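Local coordinates for halocarboxylic acid dehalogenase DehI (PDB 3BJX), which probably hydrolyses the carbon-halogen bond of alpha-halocarboxylic acids, at residues Ser36-Glu39 / Asp40-Thr44; Pro61-Leu64 / Pro65-Arg69. One frame throughout, in Å; residues are numbered along the deposited sequence.

Contact 1 (Ser36-Glu39 / Asp40-Thr44); sequences STYE and DIRLT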
# COMPACT_ATOMS: atom_id res chain seq x y z
N SER A 36 -15.13 -22.82 6.66
CA SER A 36 -16.52 -22.39 6.78
C SER A 36 -16.67 -20.95 6.36
O SER A 36 -17.56 -20.63 5.57
CB SER A 36 -17.01 -22.55 8.21
OG SER A 36 -17.48 -23.86 8.40
N THR A 37 -15.81 -20.10 6.92
CA THR A 37 -15.64 -18.68 6.52
C THR A 37 -15.51 -18.47 5.01
O THR A 37 -16.27 -17.70 4.42
CB THR A 37 -14.42 -18.02 7.26
OG1 THR A 37 -14.67 -18.00 8.67
CG2 THR A 37 -14.19 -16.60 6.81
N TYR A 38 -14.55 -19.14 4.39
CA TYR A 38 -14.35 -19.13 2.93
C TYR A 38 -15.64 -19.38 2.15
O TYR A 38 -16.00 -18.60 1.27
CB TYR A 38 -13.32 -20.20 2.52
CG TYR A 38 -11.86 -19.78 2.59
CD1 TYR A 38 -10.93 -20.27 1.65
CD2 TYR A 38 -11.41 -18.90 3.58
CE1 TYR A 38 -9.59 -19.91 1.73
CE2 TYR A 38 -10.07 -18.52 3.65
CZ TYR A 38 -9.17 -19.02 2.74
OH TYR A 38 -7.85 -18.63 2.82
N GLU A 39 -16.31 -20.47 2.47
CA GLU A 39 -17.59 -20.83 1.85
C GLU A 39 -18.63 -19.75 2.09
O GLU A 39 -19.35 -19.36 1.17
CB GLU A 39 -18.08 -22.16 2.39
CG GLU A 39 -19.53 -22.52 2.01
CD GLU A 39 -19.69 -23.07 0.60
OE1 GLU A 39 -18.68 -23.17 -0.16
OE2 GLU A 39 -20.84 -23.41 0.26
N ASP A 40 -18.70 -19.26 3.33
CA ASP A 40 -19.64 -18.21 3.69
C ASP A 40 -19.36 -16.90 2.95
O ASP A 40 -20.30 -16.23 2.52
CB ASP A 40 -19.69 -17.97 5.20
CG ASP A 40 -20.95 -17.25 5.60
OD1 ASP A 40 -21.99 -17.53 4.97
OD2 ASP A 40 -20.92 -16.41 6.51
N ILE A 41 -18.08 -16.53 2.81
CA ILE A 41 -17.70 -15.35 2.00
C ILE A 41 -18.27 -15.48 0.58
O ILE A 41 -18.92 -14.58 0.12
CB ILE A 41 -16.15 -15.09 2.00
CG1 ILE A 41 -15.71 -14.42 3.31
CG2 ILE A 41 -15.72 -14.21 0.84
CD1 ILE A 41 -14.23 -14.52 3.58
N ARG A 42 -18.08 -16.63 -0.06
CA ARG A 42 -18.55 -16.87 -1.43
C ARG A 42 -20.08 -16.86 -1.58
O ARG A 42 -20.58 -16.34 -2.56
CB ARG A 42 -17.98 -18.18 -1.97
CG ARG A 42 -16.47 -18.23 -2.12
CD ARG A 42 -16.05 -19.51 -2.88
NE ARG A 42 -16.30 -20.71 -2.09
CZ ARG A 42 -15.37 -21.36 -1.39
NH1 ARG A 42 -14.11 -20.97 -1.41
NH2 ARG A 42 -15.71 -22.42 -0.69
N LEU A 43 -20.82 -17.43 -0.63
CA LEU A 43 -22.28 -17.48 -0.70
C LEU A 43 -22.87 -16.13 -0.38
O LEU A 43 -23.88 -15.75 -0.93
CB LEU A 43 -22.86 -18.55 0.25
CG LEU A 43 -22.64 -20.06 -0.01
CD1 LEU A 43 -22.79 -20.93 1.25
CD2 LEU A 43 -23.54 -20.60 -1.12
N THR A 44 -22.24 -15.39 0.52
CA THR A 44 -22.73 -14.08 0.97
C THR A 44 -22.46 -13.00 -0.09
O THR A 44 -23.34 -12.16 -0.37
CB THR A 44 -22.08 -13.67 2.31
OG1 THR A 44 -22.36 -14.67 3.29
CG2 THR A 44 -22.58 -12.29 2.80
O HOH W 1 -18.59 -21.66 -3.31
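T37 and I41 meet on the buried side of helix 32-45, where CG2 of T37 lies 3.8 Å from CD1 of I41. The methyl of T37 is there because CG2 stands anti to the backbone N, while OG1 turns back beside that N and bonds to O of E33, one turn earlier. Beyond this pair the side is closed off by helix 63-71. Y38 is buried too, its hydroxyl bonded to the carbonyl of L25.

E39 lies on the exposed side, its carboxylate reaching across to the buried R42, whose NH1 turns to Q27 in a weak bond and whose side chain packs on V50. R42 folds back along the helix, bent at chi3 (-69°), and its guanidinium lies with one face over O of Y38. NH2 then meets OE1 of E39 at 3.1 Å in a nearly straight salt bridge, using the anti lone pair of the carboxylate; OE1 sits at the guanidinium edge, yet the two planes are 73° apart. A single N-H therefore makes the link, rather than a two-pronged bridge. A water accepts a hydrogen bond from R42 NE, 2.8 Å away, and donates only a weak one to E39 OE1. The other carboxylate oxygen, OE2 of E39, rests 3.3 Å from CD1 of L43, which is only partly exposed.

Underneath, the carbonyls of S36, T37, Y38 and E39 each accept from the N-H four residues on; the shortest of these bonds is T37 O to I41 N, 2.7 Å. The whole is an amphipathic alpha-helix with an i to i+3 salt bridge from its exposed to its buried side, part of the all-helical DehI fold.

Contact 2 (Pro61-Leu64 / Pro65-Arg69); sequences PGYL and PLAWR. With SO4 (sulfate ion), chain G.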
# COMPACT_ATOMS: atom_id res chain seq x y z
N PRO A 61 -3.40 -15.18 12.63
CA PRO A 61 -4.22 -15.98 13.56
C PRO A 61 -5.48 -15.27 14.04
O PRO A 61 -5.41 -14.15 14.54
CB PRO A 61 -3.26 -16.24 14.73
CG PRO A 61 -1.90 -16.18 14.11
CD PRO A 61 -2.01 -15.05 13.10
N GLY A 62 -6.62 -15.93 13.84
CA GLY A 62 -7.92 -15.51 14.34
C GLY A 62 -8.66 -14.43 13.55
O GLY A 62 -9.87 -14.26 13.71
N TYR A 63 -7.92 -13.69 12.73
CA TYR A 63 -8.44 -12.43 12.20
C TYR A 63 -9.67 -12.57 11.33
O TYR A 63 -10.71 -12.00 11.65
CB TYR A 63 -7.36 -11.61 11.47
CG TYR A 63 -7.92 -10.33 10.90
CD1 TYR A 63 -8.49 -9.35 11.73
CD2 TYR A 63 -7.92 -10.10 9.52
CE1 TYR A 63 -9.04 -8.17 11.21
CE2 TYR A 63 -8.47 -8.94 8.99
CZ TYR A 63 -9.02 -7.97 9.83
OH TYR A 63 -9.56 -6.82 9.28
N LEU A 64 -9.53 -13.32 10.24
CA LEU A 64 -10.52 -13.31 9.15
C LEU A 64 -11.88 -13.89 9.56
O LEU A 64 -12.90 -13.33 9.20
CB LEU A 64 -9.97 -14.01 7.88
CG LEU A 64 -10.96 -14.19 6.71
CD1 LEU A 64 -11.22 -12.84 6.00
CD2 LEU A 64 -10.57 -15.28 5.69
N PRO A 65 -11.90 -15.01 10.31
CA PRO A 65 -13.21 -15.47 10.76
C PRO A 65 -13.99 -14.41 11.54
O PRO A 65 -15.21 -14.26 11.32
CB PRO A 65 -12.86 -16.66 11.66
CG PRO A 65 -11.58 -17.19 11.06
CD PRO A 65 -10.83 -15.93 10.73
N LEU A 66 -13.29 -13.69 12.43
CA LEU A 66 -13.88 -12.64 13.23
C LEU A 66 -14.24 -11.44 12.36
O LEU A 66 -15.40 -11.03 12.35
CB LEU A 66 -12.95 -12.21 14.36
CG LEU A 66 -13.36 -10.96 15.15
CD1 LEU A 66 -14.45 -11.25 16.18
CD2 LEU A 66 -12.12 -10.36 15.81
N ALA A 67 -13.26 -10.90 11.63
CA ALA A 67 -13.47 -9.82 10.67
C ALA A 67 -14.64 -10.06 9.72
O ALA A 67 -15.48 -9.18 9.51
CB ALA A 67 -12.21 -9.54 9.90
N TRP A 68 -14.73 -11.25 9.14
CA TRP A 68 -15.87 -11.55 8.27
C TRP A 68 -17.22 -11.57 9.01
O TRP A 68 -18.23 -11.08 8.49
CB TRP A 68 -15.65 -12.85 7.51
CG TRP A 68 -16.85 -13.26 6.75
CD1 TRP A 68 -17.64 -14.35 6.99
CD2 TRP A 68 -17.45 -12.57 5.65
NE1 TRP A 68 -18.69 -14.37 6.09
CE2 TRP A 68 -18.58 -13.29 5.26
CE3 TRP A 68 -17.12 -11.40 4.94
CZ2 TRP A 68 -19.38 -12.90 4.20
CZ3 TRP A 68 -17.92 -11.01 3.90
CH2 TRP A 68 -19.03 -11.76 3.54
N ARG A 69 -17.24 -12.16 10.21
CA ARG A 69 -18.44 -12.28 11.03
C ARG A 69 -19.06 -10.90 11.35
O ARG A 69 -20.27 -10.76 11.47
CB ARG A 69 -18.08 -13.02 12.32
CG ARG A 69 -19.18 -13.16 13.38
CD ARG A 69 -18.65 -13.86 14.64
NE ARG A 69 -17.77 -14.98 14.29
CZ ARG A 69 -16.55 -15.18 14.79
NH1 ARG A 69 -16.03 -14.38 15.71
NH2 ARG A 69 -15.86 -16.23 14.37
S SO4 G . -18.06 -11.84 18.34
O1 SO4 G . -17.64 -13.17 17.89
O2 SO4 G . -19.28 -11.95 19.15
O3 SO4 G . -16.99 -11.22 19.11
O4 SO4 G . -18.35 -11.02 17.16
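Y63 O accepts the N-H of A67 at 2.8 Å, the donor lying nearly on the line of the carbonyl, and L64 O takes that of W68 at the same 2.8 Å, N to O. These two bonds close the first turn of helix 63-71. Farther out, R69 gives one charged bond: NH1 reaches O1 of a sulfate ion, probably from the crystallisation liquor, at 3.0 Å. The angle at the hydrogen is a bent 134°, and R70 holds the same sulfate through its own NH1. R69 gets there by a bend at chi3 (-42°), which swings the guanidinium back so that one face lies over O of P65 and CA of L66.

The motif is the N-terminal first turn of an alpha-helix. G62 sits at the N-cap, with a positive phi that favours glycine. P65 comes within that turn, where a proline costs little because its nitrogen has no helical acceptor to serve; its ring carbon CD packs 3.5 Å from CB of L64.

The apolar heart of the turn is Y63 against A67. With CG anti to the backbone N (chi1 178°), the tyrosine ring is laid along the helix, and the A67 methyl comes over its face in a CH-pi contact, CB to ring centroid 3.8 Å. CB is offset toward the hydroxyl end, nearest to CZ of Y63 at 3.6 Å. L139 of helix 112-143 touches both residues, and L273 and L277 of helix 267-299 add to the tyrosine's surroundings. L64 points to another neighbour, packing on M34 of helix 32-45, while L66 meets L261 and M264 from loops.

In the fold
Contacts 1 and 2 are short stretches, about two turns each, of two neighbouring helices, 32-45 and 63-71, packed side by side with the contact centres 12 Å apart. W68 of contact 2 joins them: its NE1 lies 3.0 Å from OD2 of D40, a probable hydrogen bond, and its ring carbons pack on contact 1, CD2 at 3.5 Å from CG1 of I41 and CZ2 at 3.4 Å from CB of T44. D40 also forms a salt bridge through OD1 with K163, so its carboxylate has a partner at each oxygen. Nearer the start of helix 63-71, T37 OG1 comes within 3.6 Å of P65 CA. The sulfate belongs to contact 2, at R69 and R70.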